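Local coordinates for protein putative ADP-Ribosyltransferase Scabin (Streptomyces scabiei 87.22, PDB 5EWY) that transfers ADP-ribose from NAD+ to DNA and probably acts as a toxin of this plant-pathogenic bacterium, at residues P114-T119 with G165-E170; Y133-D138 with I173-V178. One frame throughout, in Å; residues are numbered along the deposited sequence.

Interaction 1: P114-T119 with G165-E170; sequences PYVSTT and GGIRTE. With 5TQ (4-(8-fluoranyl-6-oxidanylidene-1,3,4,5-tetrahydrobenzo[c][1,6]naphthyridin-2-yl)butanoic acid), chain B.
The inhibitor pocket offers a worked example of a strand with two jobs: S117, T118 and T119 probably correspond to the Ser-Thr-Ser motif of the R-S-E ADP-ribosyltransferases, here Ser-Thr-Thr, and behind them T118 meets I167 of the 165-170 loop. T118 CG2 and I167 CD1 reach each other tip to tip at 3.7 Å. In T118, OG1 stands between the backbone N and the carbonyl carbon (chi1 71°), which leaves CG2 on the side of I167, and OG1 is hydrogen-bonded to V161 O on strand 160-164. V116 adds both its branches: CG1 lies 4.3 Å from I167 CD1, and CG2 presses on G166 CA at 3.5 Å, a tight carbon contact. Just before the strand, G165 N donates to P114 O over 2.8 Å. G165 and G166 both have positive phi, which glycine accommodates readily.

The strand's other side faces 5TQ. S117 CB sits over the face of the fused rings, 3.4 Å from 5TQ C04, and S117 OG is hydrogen-bonded to Y106 OH and E160 OE2. At the fluorinated rim, T118 O approaches 5TQ F20 at 3.2 Å, a contact and not a bond. Elsewhere the inhibitor is hydrogen-bonded to R77 NH1 and S78 O.

The chemistry thus divides by side: methyl groups and a glycine backbone press on the buried rear of the strand, whereas S117, tied to E160, faces the ligand. Packing from behind probably limits how far this wall of the pocket can shift.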
ATOM      1  N   PRO A 114      -2.879  11.836   3.429  1.00 24.87           N
ATOM      2  CA  PRO A 114      -1.441  11.549   3.502  1.00 25.44           C
ATOM      3  C   PRO A 114      -1.105  10.090   3.274  1.00 21.56           C
ATOM      4  O   PRO A 114       0.070   9.719   3.400  1.00 24.57           O
ATOM      5  CB  PRO A 114      -1.108  11.940   4.949  1.00 31.54           C
ATOM      6  CG  PRO A 114      -2.347  11.603   5.683  1.00 25.95           C
ATOM      7  CD  PRO A 114      -3.463  12.014   4.771  1.00 27.53           C
ATOM      8  N   TYR A 115      -2.098   9.259   3.004  1.00 21.46           N
ATOM      9  CA  TYR A 115      -1.931   7.812   2.965  1.00 19.79           C
ATOM     10  C   TYR A 115      -1.900   7.292   1.535  1.00 19.21           C
ATOM     11  O   TYR A 115      -2.576   7.814   0.642  1.00 21.54           O
ATOM     12  CB  TYR A 115      -3.101   7.125   3.689  1.00 20.97           C
ATOM     13  CG  TYR A 115      -3.282   7.593   5.099  1.00 21.67           C
ATOM     14  CD1 TYR A 115      -2.351   7.259   6.078  1.00 22.60           C
ATOM     15  CD2 TYR A 115      -4.369   8.374   5.469  1.00 23.70           C
ATOM     16  CE1 TYR A 115      -2.493   7.706   7.379  1.00 22.86           C
ATOM     17  CE2 TYR A 115      -4.527   8.801   6.762  1.00 24.72           C
ATOM     18  CZ  TYR A 115      -3.585   8.469   7.714  1.00 23.74           C
ATOM     19  OH  TYR A 115      -3.738   8.906   9.000  1.00 26.87           O
ATOM     20  N   VAL A 116      -1.121   6.234   1.323  1.00 18.51           N
ATOM     21  CA  VAL A 116      -1.253   5.402   0.136  1.00 19.16           C
ATOM     22  C   VAL A 116      -1.849   4.074   0.573  1.00 17.33           C
ATOM     23  O   VAL A 116      -1.270   3.384   1.423  1.00 18.11           O
ATOM     24  CB  VAL A 116       0.084   5.201  -0.589  1.00 19.45           C
ATOM     25  CG1 VAL A 116      -0.064   4.188  -1.714  1.00 19.70           C
ATOM     26  CG2 VAL A 116       0.585   6.532  -1.152  1.00 21.24           C
ATOM     27  N   SER A 117      -2.971   3.703  -0.031  1.00 19.50           N
ATOM     28  CA  SER A 117      -3.666   2.475   0.325  1.00 18.29           C
ATOM     29  C   SER A 117      -3.045   1.287  -0.377  1.00 16.72           C
ATOM     30  O   SER A 117      -2.733   1.332  -1.565  1.00 17.89           O
ATOM     31  CB  SER A 117      -5.121   2.539  -0.101  1.00 20.17           C
ATOM     32  OG  SER A 117      -5.801   3.544   0.642  1.00 25.52           O
ATOM     33  N   THR A 118      -2.907   0.201   0.375  1.00 16.43           N
ATOM     34  CA  THR A 118      -2.480  -1.100  -0.129  1.00 15.39           C
ATOM     35  C   THR A 118      -3.378  -2.127   0.533  1.00 14.02           C
ATOM     36  O   THR A 118      -4.157  -1.817   1.434  1.00 15.66           O
ATOM     37  CB  THR A 118      -1.007  -1.402   0.201  1.00 17.20           C
ATOM     38  OG1 THR A 118      -0.859  -1.656   1.603  1.00 16.64           O
ATOM     39  CG2 THR A 118      -0.085  -0.227  -0.237  1.00 17.73           C
ATOM     40  N   THR A 119      -3.219  -3.384   0.127  1.00 14.39           N
ATOM     41  CA  THR A 119      -4.027  -4.452   0.689  1.00 13.36           C
ATOM     42  C   THR A 119      -3.193  -5.702   0.927  1.00 14.98           C
ATOM     43  O   THR A 119      -2.260  -5.996   0.188  1.00 14.88           O
ATOM     44  CB  THR A 119      -5.231  -4.779  -0.241  1.00 13.48           C
ATOM     45  OG1 THR A 119      -5.981  -5.866   0.279  1.00 15.79           O
ATOM     46  CG2 THR A 119      -4.785  -5.091  -1.641  1.00 16.13           C
ATOM     47  N   GLY A 165       2.627   8.871   4.256  1.00 25.41           N
ATOM     48  CA  GLY A 165       3.756   9.334   3.487  1.00 26.01           C
ATOM     49  C   GLY A 165       4.037   8.503   2.263  1.00 22.21           C
ATOM     50  O   GLY A 165       5.010   8.787   1.552  1.00 25.53           O
ATOM     51  N   GLY A 166       3.212   7.502   1.989  1.00 21.97           N
ATOM     52  CA  GLY A 166       3.409   6.653   0.833  1.00 20.28           C
ATOM     53  C   GLY A 166       4.576   5.702   0.987  1.00 20.60           C
ATOM     54  O   GLY A 166       4.931   5.285   2.090  1.00 21.88           O
ATOM     55  N   ILE A 167       5.128   5.318  -0.161  1.00 21.21           N
ATOM     56  CA  ILE A 167       6.018   4.160  -0.267  1.00 19.71           C
ATOM     57  C   ILE A 167       7.097   4.471  -1.291  1.00 22.03           C
ATOM     58  O   ILE A 167       6.793   4.690  -2.473  1.00 21.86           O
ATOM     59  CB  ILE A 167       5.248   2.910  -0.722  1.00 20.20           C
ATOM     60  CG1 ILE A 167       4.022   2.643   0.166  1.00 20.69           C
ATOM     61  CG2 ILE A 167       6.188   1.686  -0.736  1.00 19.61           C
ATOM     62  CD1 ILE A 167       3.110   1.597  -0.412  1.00 20.87           C
ATOM     63  N   ARG A 168       8.360   4.438  -0.858  1.00 22.36           N
ATOM     64  CA  ARG A 168       9.479   4.665  -1.763  1.00 22.67           C
ATOM     65  C   ARG A 168       9.588   3.540  -2.786  1.00 21.78           C
ATOM     66  O   ARG A 168       9.216   2.393  -2.526  1.00 20.31           O
ATOM     67  CB  ARG A 168      10.795   4.745  -0.977  1.00 26.94           C
ATOM     68  CG  ARG A 168      10.931   6.001  -0.138  1.00 29.22           C
ATOM     69  CD  ARG A 168      12.382   6.299   0.197  1.00 38.60           C
ATOM     70  NE  ARG A 168      12.954   5.320   1.118  1.00 38.78           N
ATOM     71  CZ  ARG A 168      12.690   5.269   2.421  1.00 54.90           C
ATOM     72  NH1 ARG A 168      11.842   6.132   2.968  1.00 47.15           N
ATOM     73  NH2 ARG A 168      13.269   4.346   3.182  1.00 63.34           N
ATOM     74  N   THR A 169      10.186   3.864  -3.933  1.00 22.81           N
ATOM     75  CA  THR A 169      10.268   2.890  -5.017  1.00 21.47           C
ATOM     76  C   THR A 169      11.079   1.652  -4.623  1.00 23.64           C
ATOM     77  O   THR A 169      10.782   0.555  -5.117  1.00 21.39           O
ATOM     78  CB  THR A 169      10.851   3.532  -6.282  1.00 22.34           C
ATOM     79  OG1 THR A 169      10.889   2.554  -7.331  1.00 24.91           O
ATOM     80  CG2 THR A 169      12.262   4.083  -6.034  1.00 26.90           C
ATOM     81  N   GLU A 170      12.046   1.785  -3.710  1.00 23.36           N
ATOM     82  CA  GLU A 170      12.852   0.621  -3.320  1.00 22.54           C
ATOM     83  C   GLU A 170      11.992  -0.475  -2.699  1.00 22.70           C
ATOM     84  O   GLU A 170      12.468  -1.612  -2.559  1.00 22.12           O
ATOM     85  CB  GLU A 170      13.984   1.023  -2.365  1.00 26.71           C
ATOM     86  CG  GLU A 170      13.536   1.476  -0.987  1.00 30.41           C
ATOM     87  CD  GLU A 170      14.658   2.039  -0.152  1.00 53.48           C
ATOM     88  OE1 GLU A 170      15.482   1.242   0.360  1.00 47.53           O
ATOM     89  OE2 GLU A 170      14.706   3.283  -0.014  1.00 50.38           O
TER
HETATM   90  N12 5TQ B 301      -8.047   4.124  -4.605  1.00 27.46           N
HETATM   91  C13 5TQ B 301      -7.385   3.838  -5.727  1.00 35.37           C
HETATM   92  C15 5TQ B 301      -8.862   5.378  -4.512  1.00 29.38           C
HETATM   93  C17 5TQ B 301      -7.359   7.430  -4.529  1.00 39.96           C
HETATM   94  C01 5TQ B 301      -6.575  -1.052  -1.639  1.00 19.58           C
HETATM   95  C02 5TQ B 301      -7.294  -0.832  -0.472  1.00 19.63           C
HETATM   96  C03 5TQ B 301      -8.053   0.321  -0.306  1.00 21.12           C
HETATM   97  C04 5TQ B 301      -8.075   1.278  -1.312  1.00 22.44           C
HETATM   98  C05 5TQ B 301      -7.372   1.071  -2.515  1.00 20.36           C
HETATM   99  C06 5TQ B 301      -6.607  -0.099  -2.658  1.00 19.35           C
HETATM  100  C07 5TQ B 301      -5.885  -0.336  -3.902  1.00 19.41           C
HETATM  101  C08 5TQ B 301      -7.381   2.045  -3.581  1.00 20.85           C
HETATM  102  C09 5TQ B 301      -6.634   1.738  -4.753  1.00 23.81           C
HETATM  103  N10 5TQ B 301      -5.908   0.599  -4.871  1.00 18.61           N
HETATM  104  C11 5TQ B 301      -8.093   3.253  -3.571  1.00 25.78           C
HETATM  105  C14 5TQ B 301      -6.640   2.710  -5.832  1.00 22.58           C
HETATM  106  C16 5TQ B 301      -8.355   6.582  -5.295  1.00 39.05           C
HETATM  107  C18 5TQ B 301      -5.949   6.898  -4.686  1.00 44.55           C
HETATM  108  O19 5TQ B 301      -5.204  -1.383  -4.059  1.00 17.62           O
HETATM  109  F20 5TQ B 301      -7.265  -1.753   0.493  1.00 21.50           F
HETATM  110  O21 5TQ B 301      -5.013   7.706  -4.925  1.00 32.28           O
HETATM  111  O22 5TQ B 301      -5.737   5.677  -4.581  1.00 26.11           O

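Interaction 2: Y133-D138 with I173-V178; sequences YNYYID and IGVCPV
V175 and Y135 meet in a CH-pi contact: V175 CG2 stands over the centre of the Y135 ring, 3.4 Å from its centroid and 9° off the normal. The two side chains run alongside one another. V175 CG1 sits between the backbone N and the carbonyl carbon (chi1 68°) and CG2 anti to N, which lets the one methyl touch both tyrosines, since CG2 also lies 3.5 Å from Y133 CB. On the same face of the sheet, P177 CB approaches Y133 CE1 at 4.1 Å. Near the bulge, I173 CG1 packs on D138 CB at 3.7 Å; the D138 carboxylate is hydrogen-bonded to Y196 and H200.

Backbone bonds join these antiparallel neighbours, the two central strands of a four-stranded sheet. N134 N donates to C176 O at 2.8 Å, nearly linearly (177°), and Y136 N to G174 O at 3.0 Å. Then comes a classic beta bulge: two residues, I173 and G174, stand opposite the single Y136, whose O accepts from I173 N at 2.8 Å and only weakly from G174 N.

A sulfur-aromatic contact marks the other face, where C176 SG lies obliquely to the Y136 ring, 3.9 Å from CE1. That sulfur is disulfide-bonded to C190, and Y136 OH is hydrogen-bonded to E185 and H122.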
ATOM      1  N   TYR A 133      -3.341  -1.934 -13.337  1.00 18.54           N
ATOM      2  CA  TYR A 133      -2.228  -2.659 -12.824  1.00 17.32           C
ATOM      3  C   TYR A 133      -2.403  -3.134 -11.393  1.00 20.23           C
ATOM      4  O   TYR A 133      -3.025  -2.512 -10.621  1.00 17.03           O
ATOM      5  CB  TYR A 133      -1.026  -1.707 -12.840  1.00 20.25           C
ATOM      6  CG  TYR A 133      -0.661  -1.159 -14.205  1.00 20.97           C
ATOM      7  CD1 TYR A 133       0.130  -1.852 -15.043  1.00 22.03           C
ATOM      8  CD2 TYR A 133      -1.139   0.043 -14.627  1.00 22.77           C
ATOM      9  CE1 TYR A 133       0.436  -1.369 -16.286  1.00 26.14           C
ATOM     10  CE2 TYR A 133      -0.840   0.508 -15.863  1.00 24.05           C
ATOM     11  CZ  TYR A 133      -0.044  -0.198 -16.671  1.00 26.35           C
ATOM     12  OH  TYR A 133       0.276   0.264 -17.900  1.00 30.77           O
ATOM     13  N   ASN A 134      -1.790  -4.267 -11.110  1.00 15.84           N
ATOM     14  CA  ASN A 134      -1.688  -4.794  -9.751  1.00 15.32           C
ATOM     15  C   ASN A 134      -0.211  -4.712  -9.355  1.00 16.37           C
ATOM     16  O   ASN A 134       0.614  -5.476  -9.859  1.00 16.78           O
ATOM     17  CB  ASN A 134      -2.213  -6.233  -9.712  1.00 15.63           C
ATOM     18  CG  ASN A 134      -2.508  -6.713  -8.312  1.00 17.44           C
ATOM     19  OD1 ASN A 134      -2.935  -5.934  -7.435  1.00 16.39           O
ATOM     20  ND2 ASN A 134      -2.279  -8.015  -8.072  1.00 15.72           N
ATOM     21  N   TYR A 135       0.126  -3.794  -8.459  1.00 14.63           N
ATOM     22  CA  TYR A 135       1.487  -3.632  -7.946  1.00 16.10           C
ATOM     23  C   TYR A 135       1.730  -4.513  -6.732  1.00 14.73           C
ATOM     24  O   TYR A 135       0.831  -4.747  -5.916  1.00 14.91           O
ATOM     25  CB  TYR A 135       1.742  -2.174  -7.576  1.00 17.34           C
ATOM     26  CG  TYR A 135       1.876  -1.268  -8.784  1.00 16.61           C
ATOM     27  CD1 TYR A 135       0.776  -0.640  -9.344  1.00 16.68           C
ATOM     28  CD2 TYR A 135       3.108  -1.021  -9.343  1.00 16.91           C
ATOM     29  CE1 TYR A 135       0.905   0.186 -10.453  1.00 16.70           C
ATOM     30  CE2 TYR A 135       3.262  -0.223 -10.436  1.00 19.81           C
ATOM     31  CZ  TYR A 135       2.157   0.401 -10.994  1.00 18.62           C
ATOM     32  OH  TYR A 135       2.370   1.189 -12.091  1.00 21.58           O
ATOM     33  N   TYR A 136       2.959  -5.032  -6.666  1.00 14.19           N
ATOM     34  CA  TYR A 136       3.445  -5.928  -5.626  1.00 14.23           C
ATOM     35  C   TYR A 136       4.452  -5.146  -4.794  1.00 14.58           C
ATOM     36  O   TYR A 136       5.362  -4.524  -5.347  1.00 15.97           O
ATOM     37  CB  TYR A 136       4.139  -7.141  -6.270  1.00 15.95           C
ATOM     38  CG  TYR A 136       3.231  -8.096  -7.002  1.00 14.65           C
ATOM     39  CD1 TYR A 136       2.368  -7.654  -8.011  1.00 14.00           C
ATOM     40  CD2 TYR A 136       3.186  -9.420  -6.676  1.00 15.87           C
ATOM     41  CE1 TYR A 136       1.553  -8.523  -8.668  1.00 15.61           C
ATOM     42  CE2 TYR A 136       2.329 -10.293  -7.315  1.00 16.36           C
ATOM     43  CZ  TYR A 136       1.492  -9.825  -8.310  1.00 15.53           C
ATOM     44  OH  TYR A 136       0.687 -10.719  -8.943  1.00 17.39           O
ATOM     45  N   ILE A 137       4.238  -5.113  -3.475  1.00 13.96           N
ATOM     46  CA  ILE A 137       4.929  -4.204  -2.562  1.00 15.06           C
ATOM     47  C   ILE A 137       5.558  -5.018  -1.438  1.00 16.08           C
ATOM     48  O   ILE A 137       4.911  -5.919  -0.881  1.00 15.09           O
ATOM     49  CB  ILE A 137       3.933  -3.176  -1.997  1.00 16.34           C
ATOM     50  CG1 ILE A 137       3.483  -2.276  -3.143  1.00 17.81           C
ATOM     51  CG2 ILE A 137       4.524  -2.348  -0.850  1.00 17.58           C
ATOM     52  CD1 ILE A 137       2.211  -1.509  -2.855  1.00 20.86           C
ATOM     53  N   ASP A 138       6.811  -4.708  -1.110  1.00 16.21           N
ATOM     54  CA  ASP A 138       7.502  -5.369  -0.002  1.00 16.67           C
ATOM     55  C   ASP A 138       8.082  -4.239   0.839  1.00 17.40           C
ATOM     56  O   ASP A 138       9.191  -3.767   0.605  1.00 17.81           O
ATOM     57  CB  ASP A 138       8.561  -6.328  -0.521  1.00 16.52           C
ATOM     58  CG  ASP A 138       9.410  -6.942   0.588  1.00 19.74           C
ATOM     59  OD1 ASP A 138       8.951  -7.019   1.749  1.00 18.86           O
ATOM     60  OD2 ASP A 138      10.538  -7.382   0.293  1.00 20.09           O
ATOM     61  N   ILE A 173       8.102  -4.033  -5.522  1.00 17.50           N
ATOM     62  CA  ILE A 173       8.732  -5.179  -6.174  1.00 17.96           C
ATOM     63  C   ILE A 173       8.590  -5.082  -7.683  1.00 17.93           C
ATOM     64  O   ILE A 173       9.540  -5.312  -8.435  1.00 19.38           O
ATOM     65  CB  ILE A 173       8.106  -6.496  -5.698  1.00 17.52           C
ATOM     66  CG1 ILE A 173       8.171  -6.671  -4.187  1.00 19.92           C
ATOM     67  CG2 ILE A 173       8.800  -7.636  -6.398  1.00 18.46           C
ATOM     68  CD1 ILE A 173       7.204  -7.726  -3.703  1.00 17.76           C
ATOM     69  N   GLY A 174       7.382  -4.783  -8.145  1.00 17.45           N
ATOM     70  CA  GLY A 174       7.049  -4.910  -9.555  1.00 18.55           C
ATOM     71  C   GLY A 174       5.555  -4.783  -9.737  1.00 17.52           C
ATOM     72  O   GLY A 174       4.850  -4.346  -8.828  1.00 16.80           O
ATOM     73  N   VAL A 175       5.083  -5.190 -10.912  1.00 18.04           N
ATOM     74  CA  VAL A 175       3.698  -4.945 -11.288  1.00 15.50           C
ATOM     75  C   VAL A 175       3.269  -5.985 -12.302  1.00 16.89           C
ATOM     76  O   VAL A 175       4.069  -6.467 -13.100  1.00 18.14           O
ATOM     77  CB  VAL A 175       3.558  -3.512 -11.861  1.00 19.28           C
ATOM     78  CG1 VAL A 175       4.282  -3.377 -13.226  1.00 22.34           C
ATOM     79  CG2 VAL A 175       2.084  -3.095 -12.032  1.00 19.39           C
ATOM     80  N   CYS A 176       1.970  -6.274 -12.324  1.00 17.48           N
ATOM     81  CA  CYS A 176       1.372  -7.037 -13.403  1.00 16.81           C
ATOM     82  C   CYS A 176       0.199  -6.246 -13.982  1.00 18.02           C
ATOM     83  O   CYS A 176      -0.693  -5.819 -13.220  1.00 19.18           O
ATOM     84  CB  CYS A 176       0.862  -8.414 -12.922  1.00 15.81           C
ATOM     85  SG  CYS A 176       2.153  -9.538 -12.362  1.00 18.21           S
ATOM     86  N   PRO A 177       0.141  -6.060 -15.292  1.00 18.33           N
ATOM     87  CA  PRO A 177      -1.038  -5.419 -15.887  1.00 19.08           C
ATOM     88  C   PRO A 177      -2.246  -6.337 -15.793  1.00 22.03           C
ATOM     89  O   PRO A 177      -2.127  -7.568 -15.728  1.00 21.40           O
ATOM     90  CB  PRO A 177      -0.637  -5.210 -17.346  1.00 23.11           C
ATOM     91  CG  PRO A 177       0.769  -5.549 -17.453  1.00 28.47           C
ATOM     92  CD  PRO A 177       1.116  -6.456 -16.319  1.00 20.25           C
ATOM     93  N   VAL A 178      -3.419  -5.718 -15.828  1.00 19.58           N
ATOM     94  CA  VAL A 178      -4.690  -6.405 -15.614  1.00 21.66           C
ATOM     95  C   VAL A 178      -5.491  -6.356 -16.898  1.00 20.47           C
ATOM     96  O   VAL A 178      -5.708  -5.275 -17.472  1.00 23.64           O
ATOM     97  CB  VAL A 178      -5.476  -5.788 -14.445  1.00 22.10           C
ATOM     98  CG1 VAL A 178      -6.858  -6.448 -14.324  1.00 22.19           C
ATOM     99  CG2 VAL A 178      -4.711  -5.943 -13.146  1.00 22.05           C
TER

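The segments alternate along the chain, 114-119, 133-138, 165-170, then 173-178, so each contact straddles a part of the other. Interaction 1 backs the edge strand of a three-stranded antiparallel sheet; interaction 2 joins the middle strands of a four-stranded one. Their centres are about 13 Å apart, yet they touch at I137: its CD1 packs on T118 CG2 at 3.7 Å and on I167 CD1 at 4.1 Å. Strand 133-137 also borders strand 75-79, whose R77 and S78 bond the inhibitor. The sheets meet partly through an aliphatic cluster to which the 165-170 loop contributes I167, consistent with the two-sheet core of ADP-ribosyltransferases, in which the ligand cleft opens between the sheets.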